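Long-range contact in uncharacterized protein lp_1913 (Lactobacillus plantarum, PDB 3FLH), which is of unknown function but carries a rhodanese-like domain, a fold often associated with sulfur transfer or phosphatase-related chemistry: residues K72-Y77 with F98-L103. Residues are numbered along the deposited sequence; the frame is centred on the assembly and turned at random.
Sequences KTYVVY and FEAYEL
Y74 and V76 exchange backbone hydrogen bonds with E99, Y101 and L103 in a worked example of how parallel strands satisfy their peptide groups by alternation. Y74 N donates to E99 O (3.0 Å), and Y74 O accepts from Y101 N (2.9 Å), that bond more bent at 146°. V76 repeats the pattern, its N giving to Y101 O and its O receiving L103 N at 2.9 Å, nearly straight at 168°. Y101 O is also approached by V75 CA, a CA-H...O contact of 3.2 Å. Beside K72 and E99 a water bridges the segments, accepting from E99 N at 2.9 Å; its leg to K72 O is doubtfully short. The two strands, joined through helix 85-95 in a beta-alpha-beta crossover, lie side by side in the parallel sheet of the rhodanese-like domain. The peptide groups of T73, V75 and Y77 bond instead to V34, L36 and V38. On one face, T73 CG2, anti to its own N, reaches the Y101 ring edge, 3.8 Å from Y101 CD2. On the other, Y74 CE2 lies 4.1 Å from F98 CD1, the rings mutually oblique; the Y74 hydroxyl hydrogen-bonds to D69 O. E99 OE2 accepts from ND2 of residue N2 of a second subunit.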
ATOM      1  N   LYS B  72     -23.915   3.658  11.260  1.00 28.94           N
ATOM      2  CA  LYS B  72     -22.540   3.785  11.729  1.00 22.52           C
ATOM      3  C   LYS B  72     -21.521   3.805  10.588  1.00 25.05           C
ATOM      4  O   LYS B  72     -21.790   3.320   9.490  1.00 21.45           O
ATOM      5  CB  LYS B  72     -22.207   2.621  12.667  1.00 18.62           C
ATOM      6  CG  LYS B  72     -23.044   2.563  13.934  1.00 26.63           C
ATOM      7  CD  LYS B  72     -22.666   3.677  14.900  1.00 38.00           C
ATOM      8  CE  LYS B  72     -23.430   3.552  16.217  1.00 37.88           C
ATOM      9  NZ  LYS B  72     -22.980   4.561  17.207  1.00 27.85           N
ATOM     10  N   THR B  73     -20.352   4.377  10.852  1.00 19.20           N
ATOM     11  CA  THR B  73     -19.294   4.403   9.854  1.00 16.06           C
ATOM     12  C   THR B  73     -18.279   3.362  10.297  1.00 17.07           C
ATOM     13  O   THR B  73     -17.822   3.367  11.441  1.00 17.30           O
ATOM     14  CB  THR B  73     -18.632   5.793   9.752  1.00 16.54           C
ATOM     15  OG1 THR B  73     -19.583   6.729   9.237  1.00 19.65           O
ATOM     16  CG2 THR B  73     -17.429   5.752   8.812  1.00 14.42           C
ATOM     17  N   TYR B  74     -17.935   2.454   9.391  1.00 16.69           N
ATOM     18  CA  TYR B  74     -16.998   1.388   9.715  1.00 14.31           C
ATOM     19  C   TYR B  74     -15.570   1.640   9.274  1.00 12.20           C
ATOM     20  O   TYR B  74     -15.326   2.208   8.214  1.00 20.08           O
ATOM     21  CB  TYR B  74     -17.533   0.087   9.124  1.00 16.54           C
ATOM     22  CG  TYR B  74     -18.834  -0.300   9.784  1.00 17.65           C
ATOM     23  CD1 TYR B  74     -18.840  -1.010  10.986  1.00 13.23           C
ATOM     24  CD2 TYR B  74     -20.054   0.141   9.271  1.00 11.80           C
ATOM     25  CE1 TYR B  74     -20.030  -1.265  11.662  1.00 15.02           C
ATOM     26  CE2 TYR B  74     -21.247  -0.108   9.942  1.00 12.75           C
ATOM     27  CZ  TYR B  74     -21.224  -0.809  11.136  1.00  8.82           C
ATOM     28  OH  TYR B  74     -22.393  -1.052  11.805  1.00 12.14           O
ATOM     29  N   VAL B  75     -14.630   1.222  10.116  1.00 15.10           N
ATOM     30  CA  VAL B  75     -13.203   1.364   9.840  1.00 17.14           C
ATOM     31  C   VAL B  75     -12.612  -0.045   9.892  1.00 14.98           C
ATOM     32  O   VAL B  75     -12.675  -0.715  10.920  1.00 14.29           O
ATOM     33  CB  VAL B  75     -12.507   2.262  10.904  1.00 14.82           C
ATOM     34  CG1 VAL B  75     -11.025   2.410  10.590  1.00 14.12           C
ATOM     35  CG2 VAL B  75     -13.176   3.638  10.940  1.00 23.72           C
ATOM     36  N   VAL B  76     -12.045  -0.496   8.781  1.00 13.42           N
ATOM     37  CA  VAL B  76     -11.470  -1.833   8.728  1.00 10.48           C
ATOM     38  C   VAL B  76      -9.945  -1.787   8.804  1.00 13.04           C
ATOM     39  O   VAL B  76      -9.339  -0.767   8.494  1.00 12.51           O
ATOM     40  CB  VAL B  76     -11.871  -2.559   7.414  1.00  8.36           C
ATOM     41  CG1 VAL B  76     -13.382  -2.672   7.310  1.00 12.92           C
ATOM     42  CG2 VAL B  76     -11.322  -1.798   6.218  1.00  8.09           C
ATOM     43  N   TYR B  77      -9.333  -2.892   9.227  1.00 12.87           N
ATOM     44  CA  TYR B  77      -7.878  -2.973   9.294  1.00 15.85           C
ATOM     45  C   TYR B  77      -7.373  -4.410   9.328  1.00 10.54           C
ATOM     46  O   TYR B  77      -8.022  -5.303   9.877  1.00 10.90           O
ATOM     47  CB  TYR B  77      -7.345  -2.212  10.519  1.00 11.13           C
ATOM     48  CG  TYR B  77      -7.581  -2.903  11.850  1.00 12.71           C
ATOM     49  CD1 TYR B  77      -6.748  -3.947  12.280  1.00  7.13           C
ATOM     50  CD2 TYR B  77      -8.623  -2.499  12.688  1.00 13.57           C
ATOM     51  CE1 TYR B  77      -6.952  -4.563  13.512  1.00 11.63           C
ATOM     52  CE2 TYR B  77      -8.833  -3.108  13.922  1.00 15.09           C
ATOM     53  CZ  TYR B  77      -7.998  -4.130  14.326  1.00 11.98           C
ATOM     54  OH  TYR B  77      -8.184  -4.699  15.557  1.00 13.17           O
ATOM     55  N   PHE B  98     -22.765   1.029   2.499  1.00 20.58           N
ATOM     56  CA  PHE B  98     -22.273   1.450   3.807  1.00 20.94           C
ATOM     57  C   PHE B  98     -21.200   2.518   3.675  1.00 24.10           C
ATOM     58  O   PHE B  98     -20.562   2.656   2.629  1.00 22.56           O
ATOM     59  CB  PHE B  98     -21.680   0.260   4.572  1.00 23.46           C
ATOM     60  CG  PHE B  98     -22.707  -0.626   5.205  1.00 24.77           C
ATOM     61  CD1 PHE B  98     -23.298  -0.270   6.412  1.00 23.46           C
ATOM     62  CD2 PHE B  98     -23.100  -1.811   4.589  1.00 32.79           C
ATOM     63  CE1 PHE B  98     -24.272  -1.075   6.992  1.00 33.44           C
ATOM     64  CE2 PHE B  98     -24.076  -2.626   5.159  1.00 29.05           C
ATOM     65  CZ  PHE B  98     -24.662  -2.259   6.366  1.00 29.78           C
ATOM     66  N   GLU B  99     -21.018   3.285   4.739  1.00 23.16           N
ATOM     67  CA  GLU B  99     -19.981   4.298   4.770  1.00 26.18           C
ATOM     68  C   GLU B  99     -18.824   3.635   5.512  1.00 21.71           C
ATOM     69  O   GLU B  99     -18.989   3.193   6.649  1.00 15.57           O
ATOM     70  CB  GLU B  99     -20.467   5.540   5.525  1.00 31.69           C
ATOM     71  CG  GLU B  99     -21.345   6.457   4.683  1.00 30.75           C
ATOM     72  CD  GLU B  99     -20.598   6.994   3.479  1.00 39.01           C
ATOM     73  OE1 GLU B  99     -19.608   7.733   3.678  1.00 47.71           O
ATOM     74  OE2 GLU B  99     -20.990   6.671   2.332  1.00 43.49           O
ATOM     75  N   ALA B 100     -17.666   3.533   4.865  1.00 13.86           N
ATOM     76  CA  ALA B 100     -16.514   2.912   5.507  1.00  8.68           C
ATOM     77  C   ALA B 100     -15.193   3.490   5.038  1.00 13.17           C
ATOM     78  O   ALA B 100     -15.131   4.225   4.059  1.00 12.40           O
ATOM     79  CB  ALA B 100     -16.532   1.409   5.284  1.00  8.65           C
ATOM     80  N   TYR B 101     -14.139   3.154   5.768  1.00 12.42           N
ATOM     81  CA  TYR B 101     -12.794   3.621   5.471  1.00 13.90           C
ATOM     82  C   TYR B 101     -11.821   2.576   5.996  1.00 14.08           C
ATOM     83  O   TYR B 101     -12.165   1.778   6.868  1.00 10.82           O
ATOM     84  CB  TYR B 101     -12.520   4.951   6.192  1.00 17.17           C
ATOM     85  CG  TYR B 101     -13.405   6.105   5.773  1.00 17.06           C
ATOM     86  CD1 TYR B 101     -13.127   6.841   4.617  1.00 12.60           C
ATOM     87  CD2 TYR B 101     -14.539   6.446   6.516  1.00 15.15           C
ATOM     88  CE1 TYR B 101     -13.956   7.886   4.207  1.00 18.76           C
ATOM     89  CE2 TYR B 101     -15.376   7.489   6.114  1.00 24.72           C
ATOM     90  CZ  TYR B 101     -15.080   8.202   4.957  1.00 24.79           C
ATOM     91  OH  TYR B 101     -15.921   9.205   4.534  1.00 27.75           O
ATOM     92  N   GLU B 102     -10.607   2.580   5.461  1.00 13.07           N
ATOM     93  CA  GLU B 102      -9.583   1.669   5.930  1.00 13.24           C
ATOM     94  C   GLU B 102      -8.753   2.491   6.923  1.00 14.85           C
ATOM     95  O   GLU B 102      -8.535   3.684   6.698  1.00 14.04           O
ATOM     96  CB  GLU B 102      -8.692   1.206   4.777  1.00  8.43           C
ATOM     97  CG  GLU B 102      -7.843   0.027   5.176  1.00 20.06           C
ATOM     98  CD  GLU B 102      -6.904  -0.458   4.090  1.00 27.51           C
ATOM     99  OE1 GLU B 102      -7.328  -0.554   2.916  1.00 25.23           O
ATOM    100  OE2 GLU B 102      -5.743  -0.760   4.432  1.00 28.49           O
ATOM    101  N   LEU B 103      -8.312   1.878   8.020  1.00 11.40           N
ATOM    102  CA  LEU B 103      -7.500   2.588   9.012  1.00 11.04           C
ATOM    103  C   LEU B 103      -6.079   2.787   8.483  1.00 10.16           C
ATOM    104  O   LEU B 103      -5.404   1.816   8.158  1.00  8.90           O
ATOM    105  CB  LEU B 103      -7.427   1.796  10.332  1.00 14.90           C
ATOM    106  CG  LEU B 103      -6.423   2.283  11.399  1.00 14.81           C
ATOM    107  CD1 LEU B 103      -6.847   3.664  11.897  1.00 13.12           C
ATOM    108  CD2 LEU B 103      -6.372   1.303  12.585  1.00 10.82           C
TER
HETATM  109  O   HOH W   1     -22.669   3.038   7.118  1.00 23.01           O